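Local coordinates for nitronate monooxygenase family protein (Pseudomonas aeruginosa, PDB 4QIT) that uses FMN and molecular oxygen to carry out the oxidative denitrification of alkyl nitronates, with the toxin propionate 3-nitronate as its best substrate, at residues Ala169-Ala173 with Ala174-Ala178; Ala200-Thr204 with Leu205-Arg209; Ala318-Arg322 with Gly323-Phe327. The protein carries 1 engineered substitution. All blocks are in the same frame, centred on the assembly; numbering follows the deposited sequence.

Contact 1: Ala169-Ala173 with Ala174-Ala178; sequences ALVEA and AGADA
G175 N donates to E172 O at 3.0 Å, and A174 N reaches L170 O over the same distance, though this second bond is well bent, at 135° on the hydrogen. The first donor stands above the plane of the E172 carbonyl, 62° out of it, and so is not on a lone pair of that oxygen. V171 O draws two weak bonds, a nearly straight one from A176 N at 3.4 Å and a bent one from A174 N. A water adds a bridge between the two segments, donating to A176 O at 2.7 Å and more weakly to E172 O. G175 has a positive phi, at which a CB would press on the preceding carbonyl oxygen. Farther out, V171 turns CG1 to the side remote from its own N (chi1 169°) and sets it against A176 CB at 3.6 Å, and both side chains also rest on V160 of strand 157-162. E172 leads its carboxylate away to R214 and S216. Positive phi at G175, with the bonds from A176 N to V171 O and from G175 N to E172 O, defines a Schellman motif, which here ends helix 165-173 and turns the chain into strand 178-182 of the TIM barrel.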
# COMPACT_ATOMS: atom_id res chain seq x y z
N ALA A 169 -13.56 -9.38 10.04
CA ALA A 169 -14.31 -10.44 10.71
C ALA A 169 -14.87 -9.96 12.05
O ALA A 169 -15.98 -10.33 12.44
CB ALA A 169 -13.43 -11.66 10.91
N LEU A 170 -14.10 -9.12 12.74
CA LEU A 170 -14.55 -8.56 14.01
C LEU A 170 -15.68 -7.55 13.79
O LEU A 170 -16.60 -7.44 14.60
CB LEU A 170 -13.38 -7.92 14.77
CG LEU A 170 -12.25 -8.88 15.17
CD1 LEU A 170 -11.06 -8.16 15.80
CD2 LEU A 170 -12.79 -9.94 16.13
N VAL A 171 -15.61 -6.81 12.68
CA VAL A 171 -16.68 -5.88 12.35
C VAL A 171 -17.96 -6.65 12.07
O VAL A 171 -19.05 -6.23 12.50
CB VAL A 171 -16.29 -5.01 11.14
CG1 VAL A 171 -17.49 -4.21 10.61
CG2 VAL A 171 -15.17 -4.08 11.54
N GLU A 172 -17.83 -7.77 11.37
CA GLU A 172 -18.98 -8.63 11.09
C GLU A 172 -19.58 -9.15 12.39
O GLU A 172 -20.79 -9.12 12.56
CB GLU A 172 -18.58 -9.79 10.18
CG GLU A 172 -18.23 -9.38 8.77
CD GLU A 172 -17.59 -10.50 7.97
OE1 GLU A 172 -17.21 -10.26 6.80
OE2 GLU A 172 -17.45 -11.62 8.51
N ALA A 173 -18.72 -9.60 13.30
CA ALA A 173 -19.18 -10.15 14.57
C ALA A 173 -19.84 -9.10 15.47
O ALA A 173 -20.66 -9.44 16.33
CB ALA A 173 -18.03 -10.84 15.30
N ALA A 174 -19.48 -7.84 15.27
CA ALA A 174 -20.06 -6.73 16.02
C ALA A 174 -21.45 -6.38 15.50
O ALA A 174 -22.19 -5.63 16.14
CB ALA A 174 -19.14 -5.51 15.95
N GLY A 175 -21.78 -6.90 14.32
CA GLY A 175 -23.10 -6.69 13.76
C GLY A 175 -23.27 -5.44 12.91
O GLY A 175 -24.40 -5.04 12.62
N ALA A 176 -22.16 -4.84 12.48
CA ALA A 176 -22.23 -3.60 11.70
C ALA A 176 -22.95 -3.77 10.37
O ALA A 176 -23.02 -4.89 9.83
CB ALA A 176 -20.82 -3.04 11.48
N ASP A 177 -23.47 -2.67 9.84
CA ASP A 177 -24.13 -2.67 8.53
C ASP A 177 -23.15 -2.65 7.36
O ASP A 177 -23.49 -3.09 6.26
CB ASP A 177 -25.07 -1.48 8.43
CG ASP A 177 -26.20 -1.54 9.45
OD1 ASP A 177 -27.16 -2.30 9.21
OD2 ASP A 177 -26.14 -0.84 10.48
N ALA A 178 -21.95 -2.12 7.58
CA ALA A 178 -20.95 -2.06 6.53
C ALA A 178 -19.55 -1.91 7.11
O ALA A 178 -19.38 -1.43 8.22
CB ALA A 178 -21.24 -0.91 5.56
O HOH W 1 -22.97 -7.44 10.67

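Contact 2: Ala200-Thr204 with Leu205-Arg209; sequences AAIGT and LALVR
I202 packs its CG2 branch on the first turn of the helix, 3.8 Å from L207 CB and 3.9 Å from A206 CB. The side chains of I202 and L207 cross at about a right angle. P165, at the start of helix 165-173, touches both of them. The backbone of I202 is hydrogen-bonded to the backbone of I184, and Q334 of the second subunit packs on its side chain.

G203 follows as the N-cap residue. Its carbonyl O takes the L207 N-H at 2.8 Å, with 169° at the hydrogen, and the donor lies nearly in line with the C=O bond. A206 CB and L207 CB also lean on this oxygen, the latter at 3.5 Å. G203 N is hydrogen-bonded to OE1 of Q334 of the second subunit, so the cap of helix 204-212 also belongs to the dimer interface. In the chain this helix follows strand 178-182 of the TIM barrel and precedes barrel strand 219-222, and the side chain of T204 is about 7 Å from the bound FMN.

T204 O continues the helical pattern by accepting from V208 N at 2.9 Å. The side chains of T204 and V208 run side by side in the same direction, their CG2 methyls 3.8 Å apart, while V208 CG2 also approaches T204 O to 3.2 Å. A chi1 of -62° swings the T204 methyl away from the backbone N and leaves OG1 beside that N, where the hydroxyl is hydrogen-bonded to G223 O.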
# COMPACT_ATOMS: atom_id res chain seq x y z
N ALA A 200 -0.25 -5.02 8.96
CA ALA A 200 -0.11 -5.74 7.69
C ALA A 200 0.04 -4.77 6.51
O ALA A 200 0.54 -5.16 5.45
CB ALA A 200 -1.30 -6.66 7.47
N ALA A 201 -0.42 -3.53 6.69
CA ALA A 201 -0.25 -2.48 5.68
C ALA A 201 -0.67 -2.93 4.27
O ALA A 201 0.11 -2.89 3.31
CB ALA A 201 1.19 -1.97 5.70
N ILE A 202 -1.92 -3.37 4.16
CA ILE A 202 -2.48 -3.86 2.91
C ILE A 202 -2.99 -2.70 2.06
O ILE A 202 -3.68 -1.80 2.56
CB ILE A 202 -3.63 -4.84 3.18
CG1 ILE A 202 -3.17 -5.97 4.11
CG2 ILE A 202 -4.19 -5.39 1.89
CD1 ILE A 202 -4.29 -6.89 4.55
N GLY A 203 -2.63 -2.70 0.78
CA GLY A 203 -3.06 -1.64 -0.12
C GLY A 203 -4.53 -1.76 -0.45
O GLY A 203 -5.11 -2.85 -0.38
N THR A 204 -5.13 -0.64 -0.83
CA THR A 204 -6.56 -0.58 -1.13
C THR A 204 -7.01 -1.62 -2.17
O THR A 204 -8.04 -2.28 -1.99
CB THR A 204 -6.95 0.84 -1.59
OG1 THR A 204 -6.69 1.77 -0.55
CG2 THR A 204 -8.42 0.91 -1.95
N LEU A 205 -6.24 -1.77 -3.25
CA LEU A 205 -6.64 -2.67 -4.32
C LEU A 205 -6.73 -4.11 -3.82
O LEU A 205 -7.68 -4.82 -4.15
CB LEU A 205 -5.68 -2.57 -5.50
CG LEU A 205 -6.03 -3.48 -6.68
CD1 LEU A 205 -5.99 -2.69 -7.98
CD2 LEU A 205 -5.06 -4.65 -6.70
N ALA A 206 -5.77 -4.53 -3.00
CA ALA A 206 -5.86 -5.88 -2.43
C ALA A 206 -6.94 -5.96 -1.35
O ALA A 206 -7.75 -6.90 -1.35
CB ALA A 206 -4.52 -6.33 -1.85
N LEU A 207 -6.97 -4.99 -0.44
CA LEU A 207 -7.90 -5.07 0.69
C LEU A 207 -9.36 -5.08 0.26
O LEU A 207 -10.14 -5.90 0.76
CB LEU A 207 -7.67 -3.92 1.68
CG LEU A 207 -8.52 -3.99 2.95
CD1 LEU A 207 -8.20 -5.22 3.80
CD2 LEU A 207 -8.34 -2.73 3.78
N VAL A 208 -9.73 -4.19 -0.65
CA VAL A 208 -11.12 -4.13 -1.11
C VAL A 208 -11.54 -5.44 -1.78
O VAL A 208 -12.62 -5.97 -1.51
CB VAL A 208 -11.34 -2.94 -2.06
CG1 VAL A 208 -12.76 -2.96 -2.64
CG2 VAL A 208 -11.13 -1.65 -1.30
N ARG A 209 -10.67 -5.98 -2.64
CA ARG A 209 -10.98 -7.23 -3.31
C ARG A 209 -11.12 -8.38 -2.32
O ARG A 209 -12.03 -9.20 -2.44
CB ARG A 209 -9.91 -7.56 -4.35
CG ARG A 209 -10.28 -8.77 -5.18
CD ARG A 209 -11.18 -8.40 -6.37
NE ARG A 209 -11.82 -9.59 -6.91
CZ ARG A 209 -13.07 -9.96 -6.63
NH1 ARG A 209 -13.55 -11.07 -7.17
NH2 ARG A 209 -13.83 -9.21 -5.83

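Contact 3: Ala318-Arg322 with Gly323-Phe327; sequences AALAR and GNHDF
The imidazole of H325 meets L320 through its CE1 atom, which lies 3.4 Å from L320 CD1; ND1 of the same ring is a little farther from that methyl. With chi1 at -174°, the L320 chain extends opposite its amide N, which sends the branch out from the helix end to the ring. A second flat group, the phenyl of F327, packs CD1 at 3.8 Å from A319 CB, while R289 and M290, adjacent in another loop, touch the same side chain. The N324 amide is held by its oxygen, as OD1 accepts from D326 N at 2.8 Å with 159° at the hydrogen, closing an Asx turn. N324 CB sits 3.4 Å from A319 O.

These side chains are gathered round a Schellman motif that ends helix 307-320. Its two bonds run from N324 N to A319 O at 2.9 Å and from G323 N to L320 O at 3.0 Å, and G323 is the C-prime residue, with a phi of 77°. The L320-G323 segment is a type I beta turn. A319 O serves a second donor, R322 N, and the two N-H groups arrive from opposite faces of its carbonyl plane, so this oxygen is gripped twice at the end of the helix. R322 bends at chi2 and carries its guanidinium back to the chain, where NH1 makes a weak bond to A321 O. Beyond the turn, F327 O accepts from Q316 NE2, linking the loop back to an earlier turn of the same helix.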
# COMPACT_ATOMS: atom_id res chain seq x y z
N ALA A 318 2.55 26.37 20.40
CA ALA A 318 3.70 27.23 20.62
C ALA A 318 4.32 27.65 19.28
O ALA A 318 4.73 28.79 19.11
CB ALA A 318 4.72 26.53 21.49
N ALA A 319 4.39 26.72 18.33
CA ALA A 319 4.96 27.03 17.03
C ALA A 319 4.07 28.01 16.28
O ALA A 319 4.57 28.97 15.68
CB ALA A 319 5.18 25.74 16.21
N LEU A 320 2.76 27.77 16.32
CA LEU A 320 1.79 28.59 15.59
C LEU A 320 1.84 30.03 16.12
O LEU A 320 1.68 30.98 15.35
CB LEU A 320 0.38 28.00 15.74
CG LEU A 320 -0.75 28.64 14.94
CD1 LEU A 320 -0.36 28.67 13.48
CD2 LEU A 320 -2.03 27.85 15.11
N ALA A 321 2.09 30.17 17.41
CA ALA A 321 2.15 31.49 18.04
C ALA A 321 3.38 32.30 17.61
O ALA A 321 3.52 33.47 17.97
CB ALA A 321 2.10 31.35 19.55
N ARG A 322 4.28 31.67 16.87
CA ARG A 322 5.45 32.36 16.33
C ARG A 322 5.45 32.29 14.81
O ARG A 322 6.46 32.58 14.16
CB ARG A 322 6.74 31.78 16.89
CG ARG A 322 6.91 31.92 18.40
CD ARG A 322 7.06 33.38 18.83
NE ARG A 322 7.36 33.46 20.26
CZ ARG A 322 6.44 33.59 21.21
NH1 ARG A 322 5.15 33.69 20.89
NH2 ARG A 322 6.81 33.64 22.48
N GLY A 323 4.31 31.90 14.25
CA GLY A 323 4.12 31.85 12.80
C GLY A 323 4.76 30.64 12.13
O GLY A 323 4.96 30.63 10.91
N ASN A 324 5.10 29.63 12.93
CA ASN A 324 5.78 28.44 12.43
C ASN A 324 4.80 27.27 12.27
O ASN A 324 4.12 26.86 13.22
CB ASN A 324 6.94 28.06 13.36
CG ASN A 324 7.79 26.91 12.84
OD1 ASN A 324 7.29 25.81 12.59
ND2 ASN A 324 9.09 27.15 12.69
N HIS A 325 4.72 26.74 11.04
CA HIS A 325 3.78 25.68 10.71
C HIS A 325 4.44 24.33 10.50
O HIS A 325 3.79 23.41 10.01
CB HIS A 325 2.99 26.07 9.46
CG HIS A 325 2.16 27.30 9.64
ND1 HIS A 325 0.88 27.27 10.13
CD2 HIS A 325 2.47 28.61 9.44
CE1 HIS A 325 0.41 28.51 10.20
NE2 HIS A 325 1.35 29.33 9.79
N ASP A 326 5.70 24.21 10.91
CA ASP A 326 6.48 23.00 10.61
C ASP A 326 6.17 21.81 11.52
O ASP A 326 6.81 20.76 11.40
CB ASP A 326 7.99 23.29 10.67
CG ASP A 326 8.47 24.13 9.51
OD1 ASP A 326 7.75 24.21 8.48
OD2 ASP A 326 9.57 24.70 9.62
N PHE A 327 5.20 21.96 12.41
CA PHE A 327 4.81 20.89 13.33
C PHE A 327 3.35 20.51 13.14
O PHE A 327 2.82 19.67 13.86
CB PHE A 327 5.08 21.32 14.78
CG PHE A 327 6.53 21.56 15.06
CD1 PHE A 327 7.12 22.77 14.73
CD2 PHE A 327 7.31 20.56 15.61
CE1 PHE A 327 8.47 22.98 14.96
CE2 PHE A 327 8.67 20.77 15.85
CZ PHE A 327 9.25 21.99 15.53

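How the contacts relate
Each contact joins neighbouring five-residue segments, so none closes a long loop; they follow one another in series, without nesting or crossing. Contact 1 comes first, at the exit of helix 165-173 toward strand 178-182. After that strand, contact 2 begins helix 204-212, which precedes strand 219-222. Helix 165-173 relates the two, since P165 at its start packs on contact 2, although their nearest atoms are about 9 Å apart. Contact 3 lies much later, where helix 307-320 gives way to the loop leading to helix 344-355. Its centre is about 42 Å from that of contact 1, on the opposite side of the chain's centre. Contact 2 alone touches the second subunit.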